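Local coordinates for protein putative mandelate racemase (Salmonella typhimurium, PDB 2O56) that is probably a magnesium-dependent hydro-lyase of the enolase superfamily, related to mandelate racemase, although its substrate is not known, at residues T132-L137 against D169-D174; I218-H223 against L241-Y246. All blocks are in the same frame, centred on the assembly; numbering follows the deposited sequence.

The two contacts follow one another along the chain and illustrate how neighbouring strands of an enolase-superfamily barrel bring their side chains to one metal site. Contact 1 sets 132-137 beside 169-174; contact 2 sets 218-223 beside 241-246; their centres lie about 9 Å apart. Strands 170-173 and 217-221 are neighbours in the parallel sheet, and Ile-219 N lies 2.9 Å from Ile-171 O, a probable hydrogen bond. A second probable one joins Asp-174 OD2 to His-223 ND1 at 2.6 Å. Both contacts reach the magnesium site: Glu-221 of contact 2 binds the ion, while the side chain of Lys-172 in contact 1 comes within about 4 Å of it.

Contact 1: residues T132-L137 against D169-D174; sequences TYASQL and DAIKVD
Tyr-133 and Lys-172 meet inside the barrel domain of this enolase-superfamily protein, where strand 132-135 runs beside strand 170-173 with their directions 32° apart. The backbones are joined first: Ala-134 N donates to Ala-170 O, and Lys-172 N to Ala-134 O at 2.9 Å. Beyond them the chain turns, and Leu-137 N bonds to Lys-172 O at 3.1 Å.

The lysine can be followed outward from this frame. Its CB lies 3.5 Å from Tyr-133 CE1, an oblique approach to the ring. CG points away from the backbone N (chi1 177°), and the chain stays extended through chi2 before CD passes Tyr-133 CE1 and the phenol oxygen. A bend at chi3 (93°) then brings Lys-172 CE up to Ser-135 OG, at 3.3 Å, and close to the amide of Gln-136 as well. At the tip, NZ donates to Tyr-133 OH at 3.1 Å. The same ammonium forms salt bridges with Glu-247, a magnesium ligand, and Glu-348, and the two carboxylates hold the tip in place. Ser-135 OG is hydrogen-bonded to the same Glu-348, and Gln-321 is a further partner of the tyrosine hydroxyl. Gln-136, lying alongside the lysine, links NE2 to the metal ligand Glu-221 and OE1 to Gln-138.

Away from this polar cluster the packing is aliphatic, with helix 153-165 against Ala-134, Leu-137 and Val-173. There Leu-137 crosses Ile-171 at about a right angle and sets its CD2 3.5 Å from Ile-171 CB.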
loop_
_atom_site.group_PDB
_atom_site.type_symbol
_atom_site.label_atom_id
_atom_site.label_comp_id
_atom_site.label_asym_id
_atom_site.label_seq_id
_atom_site.Cartn_x
_atom_site.Cartn_y
_atom_site.Cartn_z
ATOM N N THR A 132 -18.531 36.063 3.487
ATOM C CA THR A 132 -19.693 35.367 2.938
ATOM C C THR A 132 -19.614 35.317 1.416
ATOM O O THR A 132 -19.050 36.214 0.784
ATOM C CB THR A 132 -21.008 36.012 3.441
ATOM O OG1 THR A 132 -21.003 36.018 4.872
ATOM C CG2 THR A 132 -22.199 35.246 2.994
ATOM N N TYR A 133 -20.143 34.251 0.825
ATOM C CA TYR A 133 -20.391 34.247 -0.612
ATOM C C TYR A 133 -21.874 34.220 -0.965
ATOM O O TYR A 133 -22.700 33.765 -0.174
ATOM C CB TYR A 133 -19.614 33.144 -1.335
ATOM C CG TYR A 133 -20.016 31.698 -1.068
ATOM C CD1 TYR A 133 -21.092 31.110 -1.735
ATOM C CD2 TYR A 133 -19.279 30.907 -0.190
ATOM C CE1 TYR A 133 -21.447 29.762 -1.508
ATOM C CE2 TYR A 133 -19.620 29.558 0.042
ATOM C CZ TYR A 133 -20.702 28.998 -0.633
ATOM O OH TYR A 133 -21.055 27.677 -0.426
ATOM N N ALA A 134 -22.192 34.731 -2.152
ATOM C CA ALA A 134 -23.539 34.662 -2.712
ATOM C C ALA A 134 -23.708 33.307 -3.380
ATOM O O ALA A 134 -23.005 32.996 -4.342
ATOM C CB ALA A 134 -23.728 35.774 -3.752
ATOM N N SER A 135 -24.621 32.493 -2.858
ATOM C CA SER A 135 -24.692 31.067 -3.239
ATOM C C SER A 135 -25.773 30.846 -4.300
ATOM O O SER A 135 -26.827 31.482 -4.254
ATOM C CB SER A 135 -25.015 30.204 -2.015
ATOM O OG SER A 135 -24.813 28.816 -2.288
ATOM N N GLN A 136 -25.492 29.942 -5.243
ATOM C CA GLN A 136 -26.442 29.475 -6.265
ATOM C C GLN A 136 -26.985 30.527 -7.251
ATOM O O GLN A 136 -28.199 30.673 -7.422
ATOM C CB GLN A 136 -27.567 28.603 -5.676
ATOM C CG GLN A 136 -27.141 27.588 -4.589
ATOM C CD GLN A 136 -26.280 26.410 -5.092
ATOM O OE1 GLN A 136 -25.869 26.355 -6.251
ATOM N NE2 GLN A 136 -26.004 25.467 -4.196
ATOM N N LEU A 137 -26.067 31.225 -7.908
ATOM C CA LEU A 137 -26.368 32.295 -8.853
ATOM C C LEU A 137 -27.146 31.887 -10.097
ATOM O O LEU A 137 -27.666 32.751 -10.797
ATOM C CB LEU A 137 -25.072 32.980 -9.301
ATOM C CG LEU A 137 -24.683 34.321 -8.689
ATOM C CD1 LEU A 137 -24.895 34.384 -7.189
ATOM C CD2 LEU A 137 -23.255 34.578 -9.035
ATOM N N ASP A 169 -17.576 39.453 -2.292
ATOM C CA ASP A 169 -16.376 39.212 -3.082
ATOM C C ASP A 169 -16.180 37.731 -3.429
ATOM O O ASP A 169 -15.084 37.301 -3.768
ATOM C CB ASP A 169 -15.120 39.830 -2.428
ATOM C CG ASP A 169 -14.757 39.186 -1.094
ATOM O OD1 ASP A 169 -15.465 38.268 -0.638
ATOM O OD2 ASP A 169 -13.749 39.607 -0.494
ATOM N N ALA A 170 -17.259 36.964 -3.340
ATOM C CA ALA A 170 -17.244 35.586 -3.798
ATOM C C ALA A 170 -18.649 35.119 -4.097
ATOM O O ALA A 170 -19.625 35.574 -3.475
ATOM C CB ALA A 170 -16.584 34.679 -2.767
ATOM N N ILE A 171 -18.736 34.220 -5.074
ATOM C CA ILE A 171 -19.994 33.695 -5.551
ATOM C C ILE A 171 -19.832 32.186 -5.753
ATOM O O ILE A 171 -18.728 31.697 -6.000
ATOM C CB ILE A 171 -20.451 34.388 -6.881
ATOM C CG1 ILE A 171 -19.479 34.117 -8.033
ATOM C CG2 ILE A 171 -20.593 35.921 -6.694
ATOM C CD1 ILE A 171 -19.899 32.968 -8.952
ATOM N N LYS A 172 -20.936 31.460 -5.635
ATOM C CA LYS A 172 -20.991 30.074 -6.089
ATOM C C LYS A 172 -22.122 29.843 -7.089
ATOM O O LYS A 172 -23.193 30.443 -6.987
ATOM C CB LYS A 172 -21.172 29.138 -4.905
ATOM C CG LYS A 172 -21.324 27.660 -5.302
ATOM C CD LYS A 172 -21.344 26.796 -4.060
ATOM C CE LYS A 172 -22.744 26.530 -3.567
ATOM N NZ LYS A 172 -22.633 25.787 -2.244
ATOM N N VAL A 173 -21.883 28.945 -8.036
ATOM C CA VAL A 173 -22.806 28.755 -9.131
ATOM C C VAL A 173 -22.667 27.359 -9.709
ATOM O O VAL A 173 -21.549 26.859 -9.895
ATOM C CB VAL A 173 -22.556 29.829 -10.228
ATOM C CG1 VAL A 173 -21.141 29.717 -10.801
ATOM C CG2 VAL A 173 -23.623 29.763 -11.297
ATOM N N ASP A 174 -23.806 26.721 -9.970
ATOM C CA ASP A 174 -23.860 25.517 -10.792
ATOM C C ASP A 174 -24.241 25.937 -12.206
ATOM O O ASP A 174 -25.406 26.225 -12.470
ATOM C CB ASP A 174 -24.915 24.552 -10.215
ATOM C CG ASP A 174 -24.972 23.207 -10.940
ATOM O OD1 ASP A 174 -24.517 23.095 -12.103
ATOM O OD2 ASP A 174 -25.502 22.247 -10.328
HETATM O O HOH W 1 -17.964 38.389 0.922
#

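Contact 2: residues I218-H223 against L241-Y246; sequences IIAEMH and LGIFYY. With MG (magnesium ion), chain I.
Ile-219 lies alongside Tyr-245 and lays its CG1 over one face of the aromatic ring, a CH-pi contact 4.0 Å from the ring centroid and 12° off the normal. Its CD1 continues over the phenol end, 3.5 Å from Tyr-245 CZ, while CG1 also meets the Phe-244 ring at its edge, in plane. A third ring is engaged farther along: Met-222 crosses Tyr-246 obliquely, its CG 3.3 Å from CE1, and its sulfur makes a Met-aromatic contact 4.9 Å from the ring centroid. The methionine chain is bent at both chi2 (-52°) and chi3 (-81°), which folds SD and CE back alongside the phenol. Ala-220 CB touches both Tyr-246 CD1 and Ile-243 CG2.

These side chains are positioned by a parallel bridge between Ala-220 and Tyr-246. Phe-244 N bonds to Ile-218 O (2.8 Å), and Ala-220 N to Tyr-245 O at 3.1 Å. The tyrosine hydroxyls are tied farther out, Tyr-245 to Gln-321 and Tyr-246 to the carbonyl of Ala-231.

At the C-terminal end of strand 217-221, Glu-221 reaches the metal. Its OE1 binds magnesium at 2.3 Å, with Glu-247, Glu-273 and two waters completing the ligands. OE2 receives His-223 N from above the carboxylate plane, a bond of 2.9 Å that would limit rotation of the carboxylate, and the carboxylate carbon sits over the His-223 ring.

The whole is one beta-alpha-beta unit of the barrel: helix 228-238 links the two strands and packs on Ala-220, Met-222, Ile-243 and Tyr-246, helix 195-212 packs on Ile-218, and strand 130-135 brings Tyr-133 against Ile-219 and Tyr-245.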
loop_
_atom_site.group_PDB
_atom_site.type_symbol
_atom_site.label_atom_id
_atom_site.label_comp_id
_atom_site.label_asym_id
_atom_site.label_seq_id
_atom_site.Cartn_x
_atom_site.Cartn_y
_atom_site.Cartn_z
ATOM N N ILE A 218 -14.734 32.444 -7.271
ATOM C CA ILE A 218 -15.815 31.693 -7.873
ATOM C C ILE A 218 -15.724 30.223 -7.419
ATOM O O ILE A 218 -14.716 29.557 -7.657
ATOM C CB ILE A 218 -15.767 31.745 -9.411
ATOM C CG1 ILE A 218 -15.925 33.198 -9.923
ATOM C CG2 ILE A 218 -16.847 30.836 -10.000
ATOM C CD1 ILE A 218 -15.751 33.327 -11.433
ATOM N N ILE A 219 -16.782 29.750 -6.776
ATOM C CA ILE A 219 -16.925 28.332 -6.440
ATOM C C ILE A 219 -17.818 27.681 -7.492
ATOM O O ILE A 219 -18.894 28.195 -7.800
ATOM C CB ILE A 219 -17.535 28.157 -5.018
ATOM C CG1 ILE A 219 -16.640 28.833 -3.982
ATOM C CG2 ILE A 219 -17.764 26.657 -4.670
ATOM C CD1 ILE A 219 -17.362 29.220 -2.703
ATOM N N ALA A 220 -17.358 26.562 -8.056
ATOM C CA ALA A 220 -18.154 25.792 -8.994
ATOM C C ALA A 220 -18.833 24.650 -8.262
ATOM O O ALA A 220 -18.157 23.802 -7.682
ATOM C CB ALA A 220 -17.248 25.244 -10.081
ATOM N N GLU A 221 -20.164 24.648 -8.293
ATOM C CA GLU A 221 -20.986 23.695 -7.565
ATOM C C GLU A 221 -21.550 22.702 -8.572
ATOM O O GLU A 221 -21.965 23.091 -9.660
ATOM C CB GLU A 221 -22.092 24.466 -6.835
ATOM C CG GLU A 221 -23.384 23.764 -6.626
ATOM C CD GLU A 221 -23.381 22.913 -5.366
ATOM O OE1 GLU A 221 -23.877 23.385 -4.320
ATOM O OE2 GLU A 221 -22.874 21.773 -5.417
ATOM N N MET A 222 -21.522 21.414 -8.231
ATOM C CA MET A 222 -21.928 20.366 -9.166
ATOM C C MET A 222 -23.106 19.548 -8.646
ATOM O O MET A 222 -23.717 18.804 -9.409
ATOM C CB MET A 222 -20.772 19.404 -9.452
ATOM C CG MET A 222 -19.568 20.013 -10.106
ATOM S SD MET A 222 -19.918 20.965 -11.598
ATOM C CE MET A 222 -20.060 19.676 -12.820
ATOM N N HIS A 223 -23.373 19.654 -7.345
ATOM C CA HIS A 223 -24.523 19.022 -6.684
ATOM C C HIS A 223 -24.481 17.488 -6.694
ATOM O O HIS A 223 -25.485 16.858 -6.353
ATOM C CB HIS A 223 -25.847 19.462 -7.328
ATOM C CG HIS A 223 -26.297 20.842 -6.959
ATOM N ND1 HIS A 223 -26.247 21.903 -7.847
ATOM C CD2 HIS A 223 -26.831 21.331 -5.816
ATOM C CE1 HIS A 223 -26.720 22.985 -7.259
ATOM N NE2 HIS A 223 -27.081 22.667 -6.028
ATOM N N LEU A 241 -10.012 29.032 -15.276
ATOM C CA LEU A 241 -10.817 30.159 -14.819
ATOM C C LEU A 241 -10.501 30.624 -13.385
ATOM O O LEU A 241 -11.073 31.612 -12.913
ATOM C CB LEU A 241 -12.317 29.869 -15.003
ATOM C CG LEU A 241 -12.790 29.490 -16.410
ATOM C CD1 LEU A 241 -14.278 29.211 -16.419
ATOM C CD2 LEU A 241 -12.466 30.583 -17.416
ATOM N N GLY A 242 -9.584 29.938 -12.705
ATOM C CA GLY A 242 -9.169 30.326 -11.356
ATOM C C GLY A 242 -10.266 30.022 -10.339
ATOM O O GLY A 242 -10.706 30.904 -9.607
ATOM N N ILE A 243 -10.705 28.767 -10.296
ATOM C CA ILE A 243 -11.809 28.316 -9.419
ATOM C C ILE A 243 -11.375 28.142 -7.943
ATOM O O ILE A 243 -10.349 27.502 -7.658
ATOM C CB ILE A 243 -12.456 27.025 -10.022
ATOM C CG1 ILE A 243 -12.930 27.314 -11.446
ATOM C CG2 ILE A 243 -13.643 26.497 -9.183
ATOM C CD1 ILE A 243 -14.094 28.350 -11.506
ATOM N N PHE A 244 -12.149 28.730 -7.019
ATOM C CA PHE A 244 -11.789 28.813 -5.576
ATOM C C PHE A 244 -11.843 27.415 -4.944
ATOM O O PHE A 244 -10.870 26.940 -4.353
ATOM C CB PHE A 244 -12.803 29.700 -4.859
ATOM C CG PHE A 244 -12.370 30.196 -3.520
ATOM C CD1 PHE A 244 -11.136 30.809 -3.340
ATOM C CD2 PHE A 244 -13.239 30.108 -2.436
ATOM C CE1 PHE A 244 -10.768 31.285 -2.086
ATOM C CE2 PHE A 244 -12.878 30.593 -1.175
ATOM C CZ PHE A 244 -11.636 31.163 -1.005
ATOM N N TYR A 245 -12.997 26.777 -5.062
ATOM C CA TYR A 245 -13.045 25.323 -4.989
ATOM C C TYR A 245 -14.175 24.706 -5.790
ATOM O O TYR A 245 -15.036 25.410 -6.307
ATOM C CB TYR A 245 -13.022 24.860 -3.534
ATOM C CG TYR A 245 -13.981 25.550 -2.571
ATOM C CD1 TYR A 245 -15.295 25.119 -2.434
ATOM C CD2 TYR A 245 -13.545 26.595 -1.747
ATOM C CE1 TYR A 245 -16.157 25.720 -1.530
ATOM C CE2 TYR A 245 -14.409 27.199 -0.836
ATOM C CZ TYR A 245 -15.709 26.763 -0.746
ATOM O OH TYR A 245 -16.564 27.343 0.159
ATOM N N TYR A 246 -14.156 23.375 -5.904
ATOM C CA TYR A 246 -15.012 22.637 -6.818
ATOM C C TYR A 246 -15.860 21.727 -5.927
ATOM O O TYR A 246 -15.315 20.828 -5.310
ATOM C CB TYR A 246 -14.106 21.767 -7.695
ATOM C CG TYR A 246 -14.754 21.084 -8.894
ATOM C CD1 TYR A 246 -15.862 21.635 -9.532
ATOM C CD2 TYR A 246 -14.227 19.884 -9.398
ATOM C CE1 TYR A 246 -16.433 21.017 -10.637
ATOM C CE2 TYR A 246 -14.795 19.252 -10.514
ATOM C CZ TYR A 246 -15.894 19.822 -11.122
ATOM O OH TYR A 246 -16.460 19.206 -12.205
HETATM MG MG MG I . -24.048 22.361 -2.224
HETATM O O HOH W 2 -11.953 31.997 -7.834
HETATM O O HOH W 3 -25.077 23.978 -1.103
HETATM O O HOH W 4 -23.705 20.445 -3.641
#